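Local coordinates for protein hydrolase, isochorismatase family (PDB 4L07) that probably hydrolyses maleamate to maleate and ammonia, as a maleamate amidase of the isochorismatase family acting in the microbial breakdown of N-heterocycles, at residues A[10-15]-A[187-192]; A[14-19]-A[163-168]; A[118-123]-A[154-159]. All blocks are in the same frame, centred on the assembly; numbering follows the deposited sequence.

Contact 1: A[10-15]-A[187-192]. With SO4 (sulfate ion), chain E.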
loop_
_atom_site.group_PDB
_atom_site.type_symbol
_atom_site.label_atom_id
_atom_site.label_comp_id
_atom_site.label_asym_id
_atom_site.label_seq_id
_atom_site.Cartn_x
_atom_site.Cartn_y
_atom_site.Cartn_z
ATOM N N ALA A 10 -12.633 -17.266 21.502
ATOM C CA ALA A 10 -11.537 -16.685 20.720
ATOM C C ALA A 10 -11.642 -15.160 20.608
ATOM O O ALA A 10 -10.755 -14.510 20.044
ATOM C CB ALA A 10 -11.467 -17.323 19.335
ATOM N N GLY A 11 -12.717 -14.601 21.155
ATOM C CA GLY A 11 -12.895 -13.154 21.239
ATOM C C GLY A 11 -13.461 -12.508 19.986
ATOM O O GLY A 11 -13.300 -11.302 19.781
ATOM N N PHE A 12 -14.143 -13.300 19.159
ATOM C CA PHE A 12 -14.767 -12.787 17.932
ATOM C C PHE A 12 -16.203 -12.315 18.158
ATOM O O PHE A 12 -16.806 -12.605 19.191
ATOM C CB PHE A 12 -14.763 -13.864 16.841
ATOM C CG PHE A 12 -13.396 -14.193 16.299
ATOM C CD1 PHE A 12 -12.638 -13.232 15.628
ATOM C CD2 PHE A 12 -12.885 -15.480 16.424
ATOM C CE1 PHE A 12 -11.385 -13.550 15.111
ATOM C CE2 PHE A 12 -11.634 -15.805 15.910
ATOM C CZ PHE A 12 -10.883 -14.837 15.252
ATOM N N GLY A 13 -16.742 -11.588 17.183
ATOM C CA GLY A 13 -18.164 -11.254 17.154
ATOM C C GLY A 13 -18.614 -10.092 18.017
ATOM O O GLY A 13 -19.814 -9.903 18.204
ATOM N N ASN A 14 -17.667 -9.319 18.546
ATOM C CA ASN A 14 -17.987 -8.107 19.316
ATOM C C ASN A 14 -18.648 -7.038 18.448
ATOM O O ASN A 14 -18.370 -6.964 17.253
ATOM C CB ASN A 14 -16.730 -7.516 19.947
ATOM C CG ASN A 14 -16.016 -8.493 20.851
ATOM O OD1 ASN A 14 -16.433 -8.721 21.982
ATOM N ND2 ASN A 14 -14.928 -9.064 20.360
ATOM N N PRO A 15 -19.521 -6.204 19.045
ATOM C CA PRO A 15 -20.172 -5.153 18.257
ATOM C C PRO A 15 -19.225 -3.997 17.960
ATOM O O PRO A 15 -18.270 -3.771 18.704
ATOM C CB PRO A 15 -21.312 -4.688 19.168
ATOM C CG PRO A 15 -20.840 -4.991 20.549
ATOM C CD PRO A 15 -20.013 -6.241 20.439
ATOM N N GLN A 187 -19.122 -10.739 10.194
ATOM C CA GLN A 187 -19.733 -10.554 11.519
ATOM C C GLN A 187 -18.810 -10.999 12.664
ATOM O O GLN A 187 -18.745 -10.353 13.711
ATOM C CB GLN A 187 -21.088 -11.275 11.595
ATOM C CG GLN A 187 -21.823 -11.138 12.932
ATOM C CD GLN A 187 -22.082 -9.698 13.346
ATOM O OE1 GLN A 187 -22.370 -8.836 12.515
ATOM N NE2 GLN A 187 -21.995 -9.434 14.652
ATOM N N GLN A 188 -18.080 -12.090 12.444
ATOM C CA GLN A 188 -17.176 -12.601 13.464
ATOM C C GLN A 188 -15.910 -11.760 13.609
ATOM O O GLN A 188 -15.497 -11.452 14.732
ATOM C CB GLN A 188 -16.813 -14.067 13.186
ATOM C CG GLN A 188 -17.982 -15.037 13.352
ATOM C CD GLN A 188 -18.656 -14.921 14.712
ATOM O OE1 GLN A 188 -19.886 -14.921 14.809
ATOM N NE2 GLN A 188 -17.859 -14.800 15.765
ATOM N N LYS A 189 -15.320 -11.363 12.481
ATOM C CA LYS A 189 -13.935 -10.868 12.486
ATOM C C LYS A 189 -13.708 -9.428 12.044
ATOM O O LYS A 189 -12.709 -8.815 12.438
ATOM C CB LYS A 189 -13.042 -11.777 11.632
ATOM C CG LYS A 189 -13.082 -13.247 12.026
ATOM C CD LYS A 189 -12.038 -14.049 11.262
ATOM C CE LYS A 189 -12.143 -15.536 11.584
ATOM N NZ LYS A 189 -11.217 -16.354 10.751
ATOM N N TYR A 190 -14.600 -8.889 11.218
ATOM C CA TYR A 190 -14.266 -7.668 10.465
ATOM C C TYR A 190 -15.206 -6.481 10.615
ATOM O O TYR A 190 -14.757 -5.341 10.600
ATOM C CB TYR A 190 -14.059 -7.989 8.979
ATOM C CG TYR A 190 -13.074 -9.112 8.735
ATOM C CD1 TYR A 190 -11.753 -9.028 9.188
ATOM C CD2 TYR A 190 -13.472 -10.271 8.073
ATOM C CE1 TYR A 190 -10.856 -10.069 8.973
ATOM C CE2 TYR A 190 -12.583 -11.310 7.855
ATOM C CZ TYR A 190 -11.281 -11.207 8.304
ATOM O OH TYR A 190 -10.403 -12.250 8.087
ATOM N N GLY A 191 -16.504 -6.729 10.742
ATOM C CA GLY A 191 -17.450 -5.622 10.832
ATOM C C GLY A 191 -18.787 -6.077 11.368
ATOM O O GLY A 191 -18.953 -7.246 11.697
ATOM N N ASP A 192 -19.732 -5.146 11.477
ATOM C CA ASP A 192 -21.093 -5.498 11.870
ATOM C C ASP A 192 -22.004 -5.664 10.660
ATOM O O ASP A 192 -22.197 -4.724 9.880
ATOM C CB ASP A 192 -21.668 -4.466 12.853
ATOM C CG ASP A 192 -21.373 -4.812 14.313
ATOM O OD1 ASP A 192 -20.794 -5.889 14.571
ATOM O OD2 ASP A 192 -21.722 -4.006 15.207
HETATM S S SO4 E . -7.433 -15.595 11.956
HETATM O O1 SO4 E . -6.868 -16.287 10.779
HETATM O O2 SO4 E . -8.763 -15.048 11.629
HETATM O O3 SO4 E . -7.563 -16.552 13.080
HETATM O O4 SO4 E . -6.510 -14.520 12.378
HETATM O O HOH W 1 -18.370 -14.934 18.333
HETATM O O HOH W 2 -21.775 -11.315 16.827
#
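F12 packs on the last turn of helix 176-189 directly after the Schellman motif at G11, whose positive phi ends helix 3-9, so the contact joins the N-terminal arm to the parallel-sheet fold of the isochorismatase family. The F12 side chain is set by CG lying anti to its carbonyl carbon (chi1 -69°), which lays the ring against the extended K189 chain. K189 CG comes to 3.5 Å from F12 CE1, and K189 CE reaches over one face of the ring. Beyond the ring the K189 chain closes on a sulfate, probably from the crystallisation liquor and also held by T145, C149 and R174 of the second subunit, with K189 NZ 2.9 Å from SO4 O2. At the base of the F12 side chain, F12 CB lies 3.4 Å from Q188 NE2.

G13 makes the one direct hydrogen bond between the segments: G13 N gives to Q188 O at 2.8 Å, with an N-H...acceptor angle of 149°. Two waters extend this junction. One connects F12 O, weakly, with Q188 NE2; the other accepts from Q187 NE2 and donates to G13 O, while Q187 OE1 takes the backbone N of V193.

From N14 onward K85 of the second subunit takes part: its O accepts from N14 ND2 and its amine forms a salt bridge with D192 OD1, while D192 OD2 accepts from V16 N. P15 passes this same carboxylate, with P15 CA 3.6 Å from D192 OD2.

Contact 2: A[14-19]-A[163-168]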
loop_
_atom_site.group_PDB
_atom_site.type_symbol
_atom_site.label_atom_id
_atom_site.label_comp_id
_atom_site.label_asym_id
_atom_site.label_seq_id
_atom_site.Cartn_x
_atom_site.Cartn_y
_atom_site.Cartn_z
ATOM N N ASN A 14 -17.667 -9.319 18.546
ATOM C CA ASN A 14 -17.987 -8.107 19.316
ATOM C C ASN A 14 -18.648 -7.038 18.448
ATOM O O ASN A 14 -18.370 -6.964 17.253
ATOM C CB ASN A 14 -16.730 -7.516 19.947
ATOM C CG ASN A 14 -16.016 -8.493 20.851
ATOM O OD1 ASN A 14 -16.433 -8.721 21.982
ATOM N ND2 ASN A 14 -14.928 -9.064 20.360
ATOM N N PRO A 15 -19.521 -6.204 19.045
ATOM C CA PRO A 15 -20.172 -5.153 18.257
ATOM C C PRO A 15 -19.225 -3.997 17.960
ATOM O O PRO A 15 -18.270 -3.771 18.704
ATOM C CB PRO A 15 -21.312 -4.688 19.168
ATOM C CG PRO A 15 -20.840 -4.991 20.549
ATOM C CD PRO A 15 -20.013 -6.241 20.439
ATOM N N VAL A 16 -19.477 -3.264 16.881
ATOM C CA VAL A 16 -18.669 -2.066 16.635
ATOM C C VAL A 16 -19.330 -0.823 17.225
ATOM O O VAL A 16 -20.529 -0.581 17.036
ATOM C CB VAL A 16 -18.150 -1.901 15.165
ATOM C CG1 VAL A 16 -18.587 -3.032 14.244
ATOM C CG2 VAL A 16 -18.440 -0.517 14.582
ATOM N N SER A 17 -18.542 -0.068 17.980
ATOM C CA SER A 17 -18.993 1.207 18.501
ATOM C C SER A 17 -18.854 2.208 17.370
ATOM O O SER A 17 -17.744 2.601 17.015
ATOM C CB SER A 17 -18.164 1.626 19.710
ATOM O OG SER A 17 -18.597 2.879 20.197
ATOM N N ARG A 18 -19.985 2.602 16.798
ATOM C CA ARG A 18 -19.988 3.423 15.584
ATOM C C ARG A 18 -19.460 4.835 15.821
ATOM O O ARG A 18 -19.691 5.428 16.876
ATOM C CB ARG A 18 -21.383 3.458 14.974
ATOM C CG ARG A 18 -21.890 2.076 14.601
ATOM C CD ARG A 18 -23.349 2.095 14.191
ATOM N NE ARG A 18 -23.858 0.742 13.992
ATOM C CZ ARG A 18 -25.039 0.459 13.450
ATOM N NH1 ARG A 18 -25.840 1.439 13.046
ATOM N NH2 ARG A 18 -25.427 -0.803 13.312
ATOM N N GLY A 19 -18.742 5.359 14.830
ATOM C CA GLY A 19 -18.202 6.712 14.895
ATOM C C GLY A 19 -19.212 7.756 14.457
ATOM O O GLY A 19 -20.406 7.479 14.340
ATOM N N LYS A 163 -13.916 1.704 11.055
ATOM C CA LYS A 163 -14.972 0.816 11.533
ATOM C C LYS A 163 -15.890 0.500 10.361
ATOM O O LYS A 163 -16.111 1.354 9.491
ATOM C CB LYS A 163 -15.737 1.476 12.673
ATOM C CG LYS A 163 -14.899 1.616 13.938
ATOM C CD LYS A 163 -15.345 2.789 14.786
ATOM C CE LYS A 163 -14.591 2.828 16.109
ATOM N NZ LYS A 163 -15.123 1.827 17.078
ATOM N N VAL A 164 -16.419 -0.721 10.334
ATOM C CA VAL A 164 -17.140 -1.205 9.162
ATOM C C VAL A 164 -18.537 -1.721 9.478
ATOM O O VAL A 164 -18.721 -2.550 10.382
ATOM C CB VAL A 164 -16.357 -2.321 8.432
ATOM C CG1 VAL A 164 -17.119 -2.817 7.211
ATOM C CG2 VAL A 164 -14.994 -1.817 7.996
ATOM N N LEU A 165 -19.503 -1.236 8.702
ATOM C CA LEU A 165 -20.877 -1.732 8.741
ATOM C C LEU A 165 -21.263 -2.278 7.370
ATOM O O LEU A 165 -20.974 -1.660 6.341
ATOM C CB LEU A 165 -21.835 -0.599 9.135
ATOM C CG LEU A 165 -21.507 0.208 10.402
ATOM C CD1 LEU A 165 -22.496 1.355 10.576
ATOM C CD2 LEU A 165 -21.508 -0.680 11.644
ATOM N N VAL A 166 -21.918 -3.436 7.354
ATOM C CA VAL A 166 -22.342 -4.045 6.103
ATOM C C VAL A 166 -23.839 -4.390 6.118
ATOM O O VAL A 166 -24.250 -5.334 6.791
ATOM C CB VAL A 166 -21.460 -5.270 5.729
ATOM C CG1 VAL A 166 -21.374 -6.259 6.871
ATOM C CG2 VAL A 166 -21.961 -5.954 4.464
ATOM N N PRO A 167 -24.653 -3.603 5.391
ATOM C CA PRO A 167 -26.067 -3.961 5.244
ATOM C C PRO A 167 -26.220 -5.131 4.281
ATOM O O PRO A 167 -25.990 -4.989 3.079
ATOM C CB PRO A 167 -26.704 -2.685 4.678
ATOM C CG PRO A 167 -25.585 -1.930 4.045
ATOM C CD PRO A 167 -24.348 -2.278 4.821
ATOM N N ALA A 168 -26.600 -6.285 4.825
ATOM C CA ALA A 168 -26.674 -7.536 4.072
ATOM C C ALA A 168 -27.606 -7.438 2.867
ATOM O O ALA A 168 -27.342 -8.032 1.818
ATOM C CB ALA A 168 -27.101 -8.678 4.989
#
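The guanidinium of R18 has L165 CD1 over one face, 3.7 Å above its plane and displaced toward the rim, while W202 of helix 196-207 makes a cation-pi contact with it. R18 runs extended from CG to NE (chi2 171°, chi3 -173°), and this straight stem meets L165 at about a right angle, with R18 NE 3.6 Å from L165 CD2. R18 NH2 forms a salt bridge with D198, so the aliphatic stem covers the leucine while the charged end ties to the last helix. Shortening this residue to an alanine would take away the stem across L165 and would probably leave D198 without its charged mate.

Next to this, the V16 and K163 side chains run antiparallel alongside one another, with V16 CG2 3.9 Å from K163 CB. V16 CG2 also makes a looser apolar contact with L165 CD2, 4.3 Å away. Farther out, a bend at chi4 (-78°) brings the amine of K163 back to the loop, where K163 NZ donates to S17 O at 2.7 Å on a lone pair in the carbonyl plane.

The 14-19 loop thus crosses the start of strand 163-172, next to the edge strand 192-194. K163 NZ also forms a salt bridge with E84 OE1 of the second subunit, whose OE2 accepts from S17 N, so loop and strand meet that subunit through one carboxylate, which probably balances the lysine charge.

Contact 3: A[118-123]-A[154-159]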
loop_
_atom_site.group_PDB
_atom_site.type_symbol
_atom_site.label_atom_id
_atom_site.label_comp_id
_atom_site.label_asym_id
_atom_site.label_seq_id
_atom_site.Cartn_x
_atom_site.Cartn_y
_atom_site.Cartn_z
ATOM N N GLY A 118 -8.213 -5.031 -8.872
ATOM C CA GLY A 118 -8.406 -6.271 -8.113
ATOM C C GLY A 118 -9.760 -6.335 -7.417
ATOM O O GLY A 118 -10.707 -5.638 -7.803
ATOM N N ALA A 119 -9.840 -7.164 -6.377
ATOM C CA ALA A 119 -11.068 -7.339 -5.590
ATOM C C ALA A 119 -11.319 -6.194 -4.597
ATOM O O ALA A 119 -12.383 -5.578 -4.607
ATOM C CB ALA A 119 -11.053 -8.690 -4.872
ATOM N N SER A 120 -10.337 -5.896 -3.751
ATOM C CA SER A 120 -10.507 -4.872 -2.724
ATOM C C SER A 120 -10.557 -3.461 -3.302
ATOM O O SER A 120 -9.735 -3.096 -4.141
ATOM C CB SER A 120 -9.372 -4.927 -1.712
ATOM O OG SER A 120 -9.445 -3.789 -0.865
ATOM N N SER A 121 -11.494 -2.660 -2.808
ATOM C CA SER A 121 -11.635 -1.277 -3.247
ATOM C C SER A 121 -10.457 -0.417 -2.796
ATOM O O SER A 121 -10.262 0.678 -3.312
ATOM C CB SER A 121 -12.946 -0.695 -2.739
ATOM O OG SER A 121 -14.030 -1.387 -3.334
ATOM N N PHE A 122 -9.684 -0.925 -1.835
ATOM C CA PHE A 122 -8.534 -0.193 -1.283
ATOM C C PHE A 122 -7.226 -0.557 -1.960
ATOM O O PHE A 122 -6.269 0.224 -1.924
ATOM C CB PHE A 122 -8.381 -0.466 0.217
ATOM C CG PHE A 122 -9.467 0.129 1.062
ATOM C CD1 PHE A 122 -10.678 -0.541 1.239
ATOM C CD2 PHE A 122 -9.276 1.354 1.699
ATOM C CE1 PHE A 122 -11.681 0.006 2.026
ATOM C CE2 PHE A 122 -10.275 1.905 2.491
ATOM C CZ PHE A 122 -11.482 1.229 2.651
ATOM N N PHE A 123 -7.167 -1.740 -2.560
ATOM C CA PHE A 123 -5.906 -2.218 -3.111
ATOM C C PHE A 123 -5.508 -1.520 -4.407
ATOM O O PHE A 123 -6.211 -1.604 -5.413
ATOM C CB PHE A 123 -5.878 -3.744 -3.298
ATOM C CG PHE A 123 -4.510 -4.253 -3.652
ATOM C CD1 PHE A 123 -3.669 -4.761 -2.666
ATOM C CD2 PHE A 123 -4.027 -4.143 -4.958
ATOM C CE1 PHE A 123 -2.389 -5.187 -2.983
ATOM C CE2 PHE A 123 -2.744 -4.559 -5.279
ATOM C CZ PHE A 123 -1.928 -5.091 -4.289
ATOM N N VAL A 154 -14.187 -4.988 2.719
ATOM C CA VAL A 154 -14.478 -4.963 4.150
ATOM C C VAL A 154 -13.227 -5.268 4.968
ATOM O O VAL A 154 -12.913 -4.533 5.903
ATOM C CB VAL A 154 -15.632 -5.925 4.508
ATOM C CG1 VAL A 154 -15.691 -6.205 6.011
ATOM C CG2 VAL A 154 -16.945 -5.330 4.027
ATOM N N VAL A 155 -12.507 -6.324 4.592
ATOM C CA VAL A 155 -11.248 -6.672 5.265
ATOM C C VAL A 155 -10.268 -5.509 5.206
ATOM O O VAL A 155 -9.703 -5.115 6.233
ATOM C CB VAL A 155 -10.620 -7.960 4.691
ATOM C CG1 VAL A 155 -9.202 -8.162 5.221
ATOM C CG2 VAL A 155 -11.495 -9.158 5.028
ATOM N N ASP A 156 -10.082 -4.942 4.015
ATOM C CA ASP A 156 -9.188 -3.793 3.870
ATOM C C ASP A 156 -9.624 -2.549 4.638
ATOM O O ASP A 156 -8.771 -1.831 5.170
ATOM C CB ASP A 156 -8.935 -3.458 2.399
ATOM C CG ASP A 156 -7.657 -4.091 1.868
ATOM O OD1 ASP A 156 -6.912 -4.713 2.658
ATOM O OD2 ASP A 156 -7.388 -3.975 0.654
ATOM N N ALA A 157 -10.929 -2.289 4.693
ATOM C CA ALA A 157 -11.440 -1.126 5.432
ATOM C C ALA A 157 -11.066 -1.172 6.917
ATOM O O ALA A 157 -10.542 -0.185 7.456
ATOM C CB ALA A 157 -12.953 -0.987 5.260
ATOM N N VAL A 158 -11.300 -2.313 7.569
ATOM C CA VAL A 158 -10.968 -2.436 8.999
ATOM C C VAL A 158 -9.452 -2.417 9.197
ATOM O O VAL A 158 -8.947 -1.771 10.121
ATOM C CB VAL A 158 -11.580 -3.677 9.671
ATOM C CG1 VAL A 158 -11.760 -3.432 11.166
ATOM C CG2 VAL A 158 -12.926 -4.004 9.056
ATOM N N GLN A 159 -8.726 -3.089 8.307
ATOM C CA GLN A 159 -7.253 -3.062 8.361
ATOM C C GLN A 159 -6.695 -1.652 8.214
ATOM O O GLN A 159 -5.656 -1.321 8.786
ATOM C CB GLN A 159 -6.659 -3.955 7.276
ATOM C CG GLN A 159 -6.783 -5.436 7.587
ATOM C CD GLN A 159 -6.234 -6.314 6.485
ATOM O OE1 GLN A 159 -6.224 -5.939 5.302
ATOM N NE2 GLN A 159 -5.788 -7.497 6.860
#
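S120 holds OG anti to its own backbone N (chi1 170°), beside the carbonyl carbon, and this places the hydroxyl between D156 and the loop that follows. The result is an ST turn, in which S120 OG accepts a fairly straight hydrogen bond from F122 N at 3.0 Å. The same oxygen donates to D156 OD2 at 2.6 Å, meeting the carboxylate on its anti side and 27° out of its plane. One hydroxyl therefore ties the turn after strand 112-116 to helix 146-159, an element of the parallel alpha/beta fold of the isochorismatase family.

F122 CG points anti to its carbonyl carbon, which aims the ring at the helix, onto D156 and A157. The F122 ring and the D156 carboxylate stand nearly perpendicular, their planes 87° apart. F122 CD1 lies 3.6 Å from D156 CB, and the backbone carbon of D156 sits over one face of the ring, offset toward its rim. L127 and S128 of helix 127-133 also touch the ring, which is thus buried between two helices. D156 in turn packs on F123 of the second subunit. Near its tip the ring meets the alanine methyl, with F122 CE1 3.6 Å from A157 CB.

From the N terminus, the arm after helix 3-9 first enters contact 1, which closes a loop of 171 residues onto the end of helix 176-189. Continuing through the shared N14 and P15, it enters contact 2, closing a shorter loop of 143 residues onto strand 163-172. Contact 3, with 30 residues between its segments, is nested inside both loops. Contacts 1 and 2 have centres about 9 Å apart and meet where D192 O bonds to V166 N. Contact 3 lies about 15 Å from contact 2, centre to centre, yet V164 CG2 touches A157 CB at 3.5 Å. The arm, the sheet and helix 146-159 are thereby joined, and all three contacts reach the second subunit.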